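Local coordinates for protein putative NAD(P)H-flavin oxidoreductase (Streptococcus pyogenes serotype M1, PDB 2HAY) that binds flavin mononucleotide and probably catalyses NAD(P)H-dependent reduction reactions, at residues Q13-F18 against A159-I164; E66-F71 against H179-H184; A90-R95 against I187-E192. One frame throughout, in Å; residues are numbered along the deposited sequence. Where two conformers were deposited one is given.

Contact 1 of 3, residues Q13-F18 against A159-I164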
loop_
_atom_site.group_PDB
_atom_site.type_symbol
_atom_site.label_atom_id
_atom_site.label_comp_id
_atom_site.label_asym_id
_atom_site.label_seq_id
_atom_site.Cartn_x
_atom_site.Cartn_y
_atom_site.Cartn_z
ATOM N N GLN B 13 -7.310 13.240 -12.741
ATOM C CA GLN B 13 -6.435 12.938 -13.856
ATOM C C GLN B 13 -5.192 13.839 -13.845
ATOM O O GLN B 13 -4.096 13.385 -14.185
ATOM C CB GLN B 13 -7.216 13.027 -15.156
ATOM C CG GLN B 13 -6.611 12.225 -16.324
ATOM C CD GLN B 13 -6.820 10.709 -16.228
ATOM O OE1 GLN B 13 -5.859 9.946 -16.016
ATOM N NE2 GLN B 13 -8.077 10.263 -16.413
ATOM N N GLN B 14 -5.337 15.099 -13.420
ATOM C CA GLN B 14 -4.150 15.976 -13.298
ATOM C C GLN B 14 -3.157 15.460 -12.271
ATOM O O GLN B 14 -1.942 15.461 -12.524
ATOM C CB GLN B 14 -4.516 17.429 -12.981
ATOM C CG GLN B 14 -5.330 18.086 -14.070
ATOM C CD GLN B 14 -4.480 18.700 -15.161
ATOM O OE1 GLN B 14 -4.048 19.847 -15.052
ATOM N NE2 GLN B 14 -4.273 17.957 -16.241
ATOM N N ALA B 15 -3.681 15.003 -11.142
ATOM C CA ALA B 15 -2.850 14.511 -10.041
ATOM C C ALA B 15 -2.116 13.206 -10.378
ATOM O O ALA B 15 -0.949 13.050 -10.036
ATOM C CB ALA B 15 -3.656 14.350 -8.777
ATOM N N LEU B 16 -2.795 12.302 -11.074
ATOM C CA LEU B 16 -2.192 11.032 -11.508
ATOM C C LEU B 16 -1.031 11.259 -12.468
ATOM O O LEU B 16 -0.033 10.563 -12.398
ATOM C CB LEU B 16 -3.239 10.121 -12.168
ATOM C CG LEU B 16 -4.350 9.584 -11.273
ATOM C CD1 LEU B 16 -5.324 8.765 -12.103
ATOM C CD2 LEU B 16 -3.732 8.767 -10.187
ATOM N N HIS B 17 -1.157 12.235 -13.360
ATOM C CA HIS B 17 -0.086 12.505 -14.289
ATOM C C HIS B 17 0.983 13.464 -13.752
ATOM O O HIS B 17 2.128 13.406 -14.188
ATOM C CB HIS B 17 -0.655 12.896 -15.647
ATOM C CG HIS B 17 -1.380 11.763 -16.323
ATOM N ND1 HIS B 17 -0.800 10.981 -17.303
ATOM C CD2 HIS B 17 -2.624 11.256 -16.128
ATOM C CE1 HIS B 17 -1.662 10.058 -17.697
ATOM N NE2 HIS B 17 -2.775 10.202 -16.996
ATOM N N PHE B 18 0.620 14.299 -12.774
ATOM C CA PHE B 18 1.582 15.127 -12.031
ATOM C C PHE B 18 2.586 14.303 -11.204
ATOM O O PHE B 18 3.807 14.555 -11.271
ATOM C CB PHE B 18 0.871 16.138 -11.120
ATOM C CG PHE B 18 1.815 17.001 -10.304
ATOM C CD1 PHE B 18 1.961 16.790 -8.941
ATOM C CD2 PHE B 18 2.561 18.023 -10.909
ATOM C CE1 PHE B 18 2.811 17.571 -8.181
ATOM C CE2 PHE B 18 3.432 18.817 -10.151
ATOM C CZ PHE B 18 3.558 18.591 -8.789
ATOM N N ALA B 159 -0.644 14.621 -1.340
ATOM C CA ALA B 159 0.424 15.498 -1.827
ATOM C C ALA B 159 0.226 15.924 -3.288
ATOM O O ALA B 159 0.342 17.089 -3.603
ATOM C CB ALA B 159 1.814 14.841 -1.633
ATOM N N ALA B 160 -0.098 14.979 -4.169
ATOM C CA ALA B 160 -0.233 15.272 -5.586
ATOM C C ALA B 160 -1.353 16.289 -5.856
ATOM O O ALA B 160 -1.154 17.229 -6.609
ATOM C CB ALA B 160 -0.464 13.998 -6.376
ATOM N N LEU B 161 -2.501 16.100 -5.201
ATOM C CA LEU B 161 -3.653 17.005 -5.277
ATOM C C LEU B 161 -3.326 18.412 -4.758
ATOM O O LEU B 161 -3.931 19.405 -5.173
ATOM C CB LEU B 161 -4.842 16.419 -4.510
ATOM C CG LEU B 161 -5.523 15.232 -5.171
ATOM C CD1 LEU B 161 -6.297 14.393 -4.131
ATOM C CD2 LEU B 161 -6.458 15.628 -6.336
ATOM N N LEU B 162 -2.332 18.469 -3.881
ATOM C CA LEU B 162 -1.850 19.701 -3.315
ATOM C C LEU B 162 -0.721 20.332 -4.151
ATOM O O LEU B 162 -0.320 21.461 -3.897
ATOM C CB LEU B 162 -1.387 19.424 -1.881
ATOM C CG LEU B 162 -2.500 19.219 -0.841
ATOM C CD1 LEU B 162 -1.849 18.917 0.509
ATOM C CD2 LEU B 162 -3.441 20.460 -0.745
ATOM N N GLY B 163 -0.228 19.616 -5.155
ATOM C CA GLY B 163 0.915 20.092 -5.947
ATOM C C GLY B 163 2.257 19.823 -5.306
ATOM O O GLY B 163 3.264 20.368 -5.721
ATOM N N ILE B 164 2.265 18.958 -4.289
ATOM C CA ILE B 164 3.464 18.622 -3.550
ATOM C C ILE B 164 4.052 17.360 -4.185
ATOM O O ILE B 164 3.351 16.369 -4.381
ATOM C CB ILE B 164 3.147 18.430 -2.038
ATOM C CG1 ILE B 164 2.728 19.772 -1.427
ATOM C CG2 ILE B 164 4.327 17.780 -1.287
ATOM C CD1 ILE B 164 2.137 19.645 -0.028
#

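Contact 2 of 3, residues E66-F71 against H179-H184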
loop_
_atom_site.group_PDB
_atom_site.type_symbol
_atom_site.label_atom_id
_atom_site.label_comp_id
_atom_site.label_asym_id
_atom_site.label_seq_id
_atom_site.Cartn_x
_atom_site.Cartn_y
_atom_site.Cartn_z
ATOM N N GLU B 66 21.759 12.831 8.085
ATOM C CA GLU B 66 23.168 12.713 7.694
ATOM C C GLU B 66 23.728 11.306 7.986
ATOM O O GLU B 66 24.445 10.729 7.164
ATOM C CB GLU B 66 24.024 13.815 8.365
ATOM C CG GLU B 66 23.783 15.270 7.839
ATOM C CD GLU B 66 24.479 16.385 8.664
ATOM O OE1 GLU B 66 25.417 16.107 9.453
ATOM O OE2 GLU B 66 24.089 17.570 8.512
ATOM N N GLU B 67 23.381 10.758 9.147
ATOM C CA GLU B 67 23.748 9.393 9.526
ATOM C C GLU B 67 23.103 8.291 8.677
ATOM O O GLU B 67 23.729 7.270 8.414
ATOM C CB GLU B 67 23.437 9.164 10.996
ATOM C CG GLU B 67 24.242 8.071 11.599
ATOM C CD GLU B 67 24.117 8.009 13.122
ATOM O OE1 GLU B 67 23.533 8.944 13.730
ATOM O OE2 GLU B 67 24.614 7.007 13.687
ATOM N N ILE B 68 21.860 8.496 8.245
ATOM C CA ILE B 68 21.153 7.521 7.404
ATOM C C ILE B 68 21.777 7.461 6.005
ATOM O O ILE B 68 21.922 6.391 5.418
ATOM C CB ILE B 68 19.615 7.832 7.351
ATOM C CG1 ILE B 68 18.940 7.373 8.654
ATOM C CG2 ILE B 68 18.934 7.202 6.127
ATOM C CD1 ILE B 68 17.510 7.909 8.816
ATOM N N LYS B 69 22.201 8.623 5.516
ATOM C CA LYS B 69 22.604 8.830 4.115
ATOM C C LYS B 69 23.596 7.817 3.458
ATOM O O LYS B 69 23.335 7.375 2.336
ATOM C CB LYS B 69 23.081 10.277 3.942
ATOM C CG LYS B 69 22.718 10.933 2.622
ATOM C CD LYS B 69 23.213 12.392 2.596
ATOM C CE LYS B 69 22.122 13.380 3.047
ATOM N NZ LYS B 69 22.685 14.773 3.163
ATOM N N PRO B 70 24.726 7.458 4.127
ATOM C CA PRO B 70 25.635 6.460 3.529
ATOM C C PRO B 70 25.029 5.070 3.297
ATOM O O PRO B 70 25.604 4.271 2.552
ATOM C CB PRO B 70 26.762 6.324 4.567
ATOM C CG PRO B 70 26.704 7.546 5.377
ATOM C CD PRO B 70 25.251 7.947 5.417
ATOM N N PHE B 71 23.911 4.765 3.945
ATOM C CA PHE B 71 23.323 3.440 3.800
ATOM C C PHE B 71 22.032 3.483 3.031
ATOM O O PHE B 71 21.314 2.498 2.994
ATOM C CB PHE B 71 23.091 2.808 5.171
ATOM C CG PHE B 71 24.279 2.917 6.095
ATOM C CD1 PHE B 71 24.239 3.773 7.186
ATOM C CD2 PHE B 71 25.431 2.190 5.849
ATOM C CE1 PHE B 71 25.320 3.887 8.047
ATOM C CE2 PHE B 71 26.539 2.286 6.699
ATOM C CZ PHE B 71 26.483 3.137 7.804
ATOM N N HIS B 179 18.924 0.357 13.139
ATOM C CA HIS B 179 19.823 0.554 14.246
ATOM C C HIS B 179 20.152 2.009 14.514
ATOM O O HIS B 179 20.353 2.378 15.673
ATOM C CB HIS B 179 21.050 -0.358 14.152
ATOM C CG HIS B 179 20.719 -1.781 14.479
ATOM N ND1 HIS B 179 20.105 -2.624 13.577
ATOM C CD2 HIS B 179 20.857 -2.492 15.622
ATOM C CE1 HIS B 179 19.890 -3.795 14.143
ATOM N NE2 HIS B 179 20.351 -3.746 15.378
ATOM N N ILE B 180 20.159 2.837 13.473
ATOM C CA ILE B 180 20.391 4.271 13.663
ATOM C C ILE B 180 19.195 4.870 14.382
ATOM O O ILE B 180 19.362 5.664 15.294
ATOM C CB ILE B 180 20.677 4.998 12.318
ATOM C CG1 ILE B 180 22.059 4.614 11.788
ATOM C CG2 ILE B 180 20.560 6.541 12.443
ATOM C CD1 ILE B 180 22.171 4.802 10.264
ATOM N N LEU B 181 17.994 4.446 13.990
ATOM C CA LEU B 181 16.756 4.963 14.564
ATOM C C LEU B 181 16.572 4.541 16.009
ATOM O O LEU B 181 16.170 5.348 16.838
ATOM C CB LEU B 181 15.531 4.545 13.749
ATOM C CG LEU B 181 15.392 5.075 12.321
ATOM C CD1 LEU B 181 14.041 4.631 11.725
ATOM C CD2 LEU B 181 15.561 6.576 12.289
ATOM N N ALA B 182 16.860 3.280 16.305
ATOM C CA ALA B 182 16.840 2.818 17.701
ATOM C C ALA B 182 17.889 3.545 18.552
ATOM O O ALA B 182 17.612 3.938 19.682
ATOM C CB ALA B 182 17.027 1.321 17.774
ATOM N N LYS B 183 19.079 3.743 17.989
ATOM C CA LYS B 183 20.171 4.398 18.699
ATOM C C LYS B 183 19.722 5.808 19.142
ATOM O O LYS B 183 20.017 6.242 20.253
ATOM C CB LYS B 183 21.413 4.437 17.805
ATOM C CG LYS B 183 22.609 5.186 18.381
ATOM C CD LYS B 183 23.193 6.158 17.357
ATOM C CE LYS B 183 24.220 5.520 16.459
ATOM N NZ LYS B 183 25.353 6.478 16.285
ATOM N N HIS B 184 18.945 6.484 18.296
ATOM C CA HIS B 184 18.426 7.802 18.650
ATOM C C HIS B 184 17.068 7.808 19.376
ATOM O O HIS B 184 16.487 8.869 19.567
ATOM C CB HIS B 184 18.405 8.724 17.421
ATOM C CG HIS B 184 19.768 9.146 16.973
ATOM N ND1 HIS B 184 20.397 10.270 17.459
ATOM C CD2 HIS B 184 20.627 8.588 16.091
ATOM C CE1 HIS B 184 21.583 10.390 16.887
ATOM N NE2 HIS B 184 21.751 9.377 16.059
#

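Contact 3 of 3, residues A90-R95 against I187-E192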
loop_
_atom_site.group_PDB
_atom_site.type_symbol
_atom_site.label_atom_id
_atom_site.label_comp_id
_atom_site.label_asym_id
_atom_site.label_seq_id
_atom_site.Cartn_x
_atom_site.Cartn_y
_atom_site.Cartn_z
ATOM N N ALA B 90 6.288 0.146 10.990
ATOM C CA ALA B 90 5.287 -0.910 11.251
ATOM C C ALA B 90 5.547 -1.703 12.555
ATOM O O ALA B 90 6.711 -1.912 12.941
ATOM C CB ALA B 90 5.185 -1.845 10.069
ATOM N N GLU B 91 4.468 -2.162 13.205
ATOM C CA GLU B 91 4.561 -2.954 14.454
ATOM C C GLU B 91 5.061 -4.384 14.205
ATOM O O GLU B 91 4.661 -5.013 13.222
ATOM C CB GLU B 91 3.189 -3.069 15.100
ATOM C CG GLU B 91 2.952 -2.139 16.231
ATOM C CD GLU B 91 1.478 -2.082 16.702
ATOM O OE1 GLU B 91 0.760 -3.102 16.617
ATOM O OE2 GLU B 91 1.040 -0.994 17.168
ATOM N N LYS B 92 5.905 -4.887 15.102
ATOM C CA LYS B 92 6.329 -6.291 15.077
ATOM C C LYS B 92 5.419 -7.107 15.960
ATOM O O LYS B 92 4.732 -6.568 16.831
ATOM C CB LYS B 92 7.771 -6.435 15.601
ATOM C CG LYS B 92 8.812 -5.733 14.714
ATOM C CD LYS B 92 10.200 -5.906 15.300
ATOM C CE LYS B 92 11.296 -5.539 14.274
ATOM N NZ LYS B 92 12.643 -5.526 14.951
ATOM N N HIS B 93 5.414 -8.407 15.741
ATOM C CA HIS B 93 4.738 -9.318 16.668
ATOM C C HIS B 93 3.236 -9.102 16.851
ATOM O O HIS B 93 2.676 -9.321 17.929
ATOM C CB HIS B 93 5.472 -9.306 18.006
ATOM C CG HIS B 93 6.896 -9.732 17.887
ATOM N ND1 HIS B 93 7.259 -11.013 17.502
ATOM C CD2 HIS B 93 8.048 -9.056 18.097
ATOM C CE1 HIS B 93 8.577 -11.103 17.492
ATOM N NE2 HIS B 93 9.080 -9.928 17.836
ATOM N N ALA B 94 2.576 -8.691 15.776
ATOM C CA ALA B 94 1.128 -8.481 15.843
ATOM C C ALA B 94 0.396 -9.804 15.637
ATOM O O ALA B 94 -0.400 -9.936 14.712
ATOM C CB ALA B 94 0.690 -7.371 14.822
ATOM N N ARG B 95 0.663 -10.774 16.522
ATOM C CA ARG B 95 0.054 -12.094 16.474
ATOM C C ARG B 95 -1.378 -11.986 17.008
ATOM O O ARG B 95 -1.683 -11.083 17.781
ATOM C CB ARG B 95 0.874 -13.066 17.346
ATOM C CG ARG B 95 0.730 -14.550 16.976
ATOM C CD ARG B 95 1.788 -15.398 17.701
ATOM N NE ARG B 95 1.591 -16.818 17.481
ATOM C CZ ARG B 95 0.840 -17.616 18.245
ATOM N NH1 ARG B 95 0.198 -17.133 19.313
ATOM N NH2 ARG B 95 0.719 -18.902 17.931
ATOM N N ILE B 187 12.681 4.790 17.349
ATOM C CA ILE B 187 11.845 3.606 17.379
ATOM C C ILE B 187 12.272 2.708 18.527
ATOM O O ILE B 187 13.386 2.830 19.050
ATOM C CB ILE B 187 11.885 2.814 16.043
ATOM C CG1 ILE B 187 13.271 2.229 15.765
ATOM C CG2 ILE B 187 11.361 3.658 14.866
ATOM C CD1 ILE B 187 13.295 1.264 14.605
ATOM N N ASP B 188 11.363 1.836 18.960
ATOM C CA ASP B 188 11.751 0.718 19.823
ATOM C C ASP B 188 11.909 -0.523 18.930
ATOM O O ASP B 188 10.922 -1.136 18.554
ATOM C CB ASP B 188 10.714 0.483 20.923
ATOM C CG ASP B 188 11.047 -0.726 21.799
ATOM O OD1 ASP B 188 12.114 -1.355 21.620
ATOM O OD2 ASP B 188 10.235 -1.056 22.684
ATOM N N LEU B 189 13.152 -0.874 18.602
ATOM C CA LEU B 189 13.448 -1.974 17.677
ATOM C C LEU B 189 12.875 -3.341 18.091
ATOM O O LEU B 189 12.695 -4.246 17.262
ATOM C CB LEU B 189 14.955 -2.115 17.470
ATOM C CG LEU B 189 15.501 -2.104 16.031
ATOM C CD1 LEU B 189 16.861 -2.823 15.928
ATOM C CD2 LEU B 189 14.474 -2.610 14.963
ATOM N N GLU B 190 12.607 -3.517 19.369
ATOM C CA GLU B 190 11.995 -4.775 19.801
ATOM C C GLU B 190 10.488 -4.823 19.483
ATOM O O GLU B 190 9.906 -5.899 19.440
ATOM C CB GLU B 190 12.288 -5.045 21.286
ATOM C CG GLU B 190 13.789 -4.944 21.685
ATOM C CD GLU B 190 14.700 -6.089 21.145
ATOM O OE1 GLU B 190 15.946 -5.948 21.289
ATOM O OE2 GLU B 190 14.210 -7.123 20.594
ATOM N N LYS B 191 9.880 -3.658 19.241
ATOM C CA LYS B 191 8.430 -3.564 19.039
ATOM C C LYS B 191 8.011 -3.193 17.613
ATOM O O LYS B 191 6.857 -3.375 17.257
ATOM C CB LYS B 191 7.810 -2.552 20.022
ATOM C CG LYS B 191 7.690 -3.060 21.467
ATOM C CD LYS B 191 7.244 -1.951 22.425
ATOM C CE LYS B 191 7.324 -2.408 23.870
ATOM N NZ LYS B 191 7.217 -1.260 24.819
ATOM N N GLU B 192 8.953 -2.677 16.823
ATOM C CA GLU B 192 8.676 -2.018 15.543
ATOM C C GLU B 192 9.931 -1.913 14.670
ATOM O O GLU B 192 11.072 -2.074 15.147
ATOM C CB GLU B 192 8.043 -0.627 15.742
ATOM C CG GLU B 192 8.959 0.456 16.302
ATOM C CD GLU B 192 8.226 1.617 16.992
ATOM O OE1 GLU B 192 6.997 1.860 16.754
ATOM O OE2 GLU B 192 8.887 2.288 17.810
HETATM O O HOH W 1 5.128 -4.781 18.828
#

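Contact 1 of 3, residues Q13-F18 against A159-I164
The phenyl ring of Phe18 meets the C-terminal end of helix 137-162 through CD1, CE1 and CZ. Ile164 O lies at the ring edge, near its plane, 4.0 Å from Phe18 CE1, whereas Ala160 O and Gly163 O approach obliquely. Of these, Gly163 O comes nearest, 3.6 Å from Phe18 CZ, and Ala160 O is closest to CD1. The first torsion sets CG anti to the backbone N (chi1 179°) and carries the ring toward 160-164. Ala160 O is an acceptor in the Schellman motif that ends the helix; Gly163 O and Ile164 O follow it. Gly163 leaves the helix with positive phi, Gly163 N bonds back to Ala160 O (2.9 Å) and Ile164 N to Ala159 O. Ring carbons thus lie against carbonyl oxygens at this helix end.

One turn before Phe18, Ala15 packs on Ala160. Ala15 CB lies 4.0 Å from Ala160 CB, and Ala15 O is 3.8 Å from the same methyl, so that the backbones approach closely. Leu161 points its CB away, but its CD2 returns to 3.9 Å from Ala15 CB. No hydrogen bond crosses this contact.

Helix 6-18 leads straight into Arg19 and Thr20, which bind FMN, and the Ala160 side chain is about 4 Å from that of Arg19. Leu161 also packs on Leu161 of the second subunit, and Leu16 on Ala41 of that subunit. Within the chain, Ala159 and Ile164 rest on Ile38 of helix 32-43, and Phe18 touches Asp165 of strand 165-169.

Contact 2 of 3, residues E66-F71 against H179-H184
Glu67 spends both carboxylate oxygens on the end of helix 174-183. Its OE2 forms a salt bridge with Lys183 NZ at 2.8 Å, using the syn lone pair, and its OE1 accepts a hydrogen bond from His184 NE2 at 3.0 Å, with an N-H...O angle of 153°. The histidine meets OE1 on the syn side, 22° out of the carboxylate plane, while the oxygen lies near the imidazole plane at the ring edge; carboxylate and ring stand almost perpendicular. With one partner on each oxygen, rotation about the CG-CD bond is restrained. Glu67 gets there on an extended chain with CG anti to the backbone N (chi1 -157°), whereas Lys183 bends repeatedly to bring its amine back.

Beneath the charges, Ile180 slides past the Glu67 chain in the opposite direction, its CG2 lying 3.9 Å from Glu67 CD. The CD1 tip of Ile180 reaches further, to 3.5 Å from Glu67 O, and also touches Phe71 CD1 at 3.8 Å. Deeper still, Ile68 CD1 meets Leu181 CD2 at 4.2 Å.

These last two side chains also face strand 192-201, Ile68 packing on Met197 and Leu181 on Ile194. This is a contact between the C-terminal ends of helices 62-68 and 174-183, packed on strand 192-201 of the antiparallel sheet at the periphery of the alpha/beta fold of this nitroreductase-family protein, with the Ile68 side chain about 11 Å from the bound FMN.

Contact 3 of 3, residues A90-R95 against I187-E192
Lys92 and the turn 187-191 make a surface contact where two neighbouring antiparallel strands, 84-91 and 192-201, meet the loops at their ends. Glu91 and Glu192 form a non-hydrogen-bonded pair, with Glu91 CA 4.4 Å from Glu192 CA, and their side chains share a face of the sheet. Beside that pair, Glu192 CA comes 3.3 Å from Ala90 O in a CA-H...O contact.

Beyond the strand the pairing carries on for one more bond. Lys92 N donates to Lys191 O at 2.8 Å and nearly straight (173°), although the donor stands well above the carbonyl plane. A water within 2.7 Å of both Lys191 O and Lys92 O can donate to either, though it has other acceptors nearby. Strand 84-91 lies between 54-59 and 192-201 in the antiparallel sheet: Ala90 also pairs with Gly193 by backbone bonds, and Glu91 with Gly53, just before strand 54-59, the neighbour on its other side.

The Lys92 side chain then threads along the turn. CG lies beside the backbone N (chi1 -64°) and the rest is extended, so the methylenes pass over the peptide of Glu192 before NZ donates to Leu189 O at 2.6 Å, approaching the oxygen almost head-on (C=O...N 160°). Leu189 CD2, 3.4 Å from Lys92 NZ, leans over the same amine.

The turn is braced from within. Glu192 OE2 accepts from Asp188 N at 2.8 Å through its anti lone pair, and Glu190 N donates to Asp188 OD1, an Asx turn. Lys191 N and Asp188 O add a backbone bond. The other oxygen of Glu192, OE1, is in a salt bridge with Arg55. At the solvent-facing side, His93 turns its ring edge to Glu190 O, with CD2 the atom that approaches.

In the fold
Along the chain the three first segments (13-18, 66-71, 90-95) all precede the three second ones (159-164, 179-184, 187-192), in the same order, so the contacts interlock. Contacts 2 and 3 are neighbours, their centres 18 Å apart, and touch where His179 and Ala182 pack on Leu189 and Leu181 meets Ile187. Contact 1 is remote, its centre 31 Å from that of contact 2 and 33 Å from that of contact 3, across the chain's centre from the latter. It packs on the second subunit and leads into the FMN-binding Arg19 and Thr20; contact 3 lies at the end of the sheet and contact 2 beside it, the two joining sequence-distant helices and strands of this region.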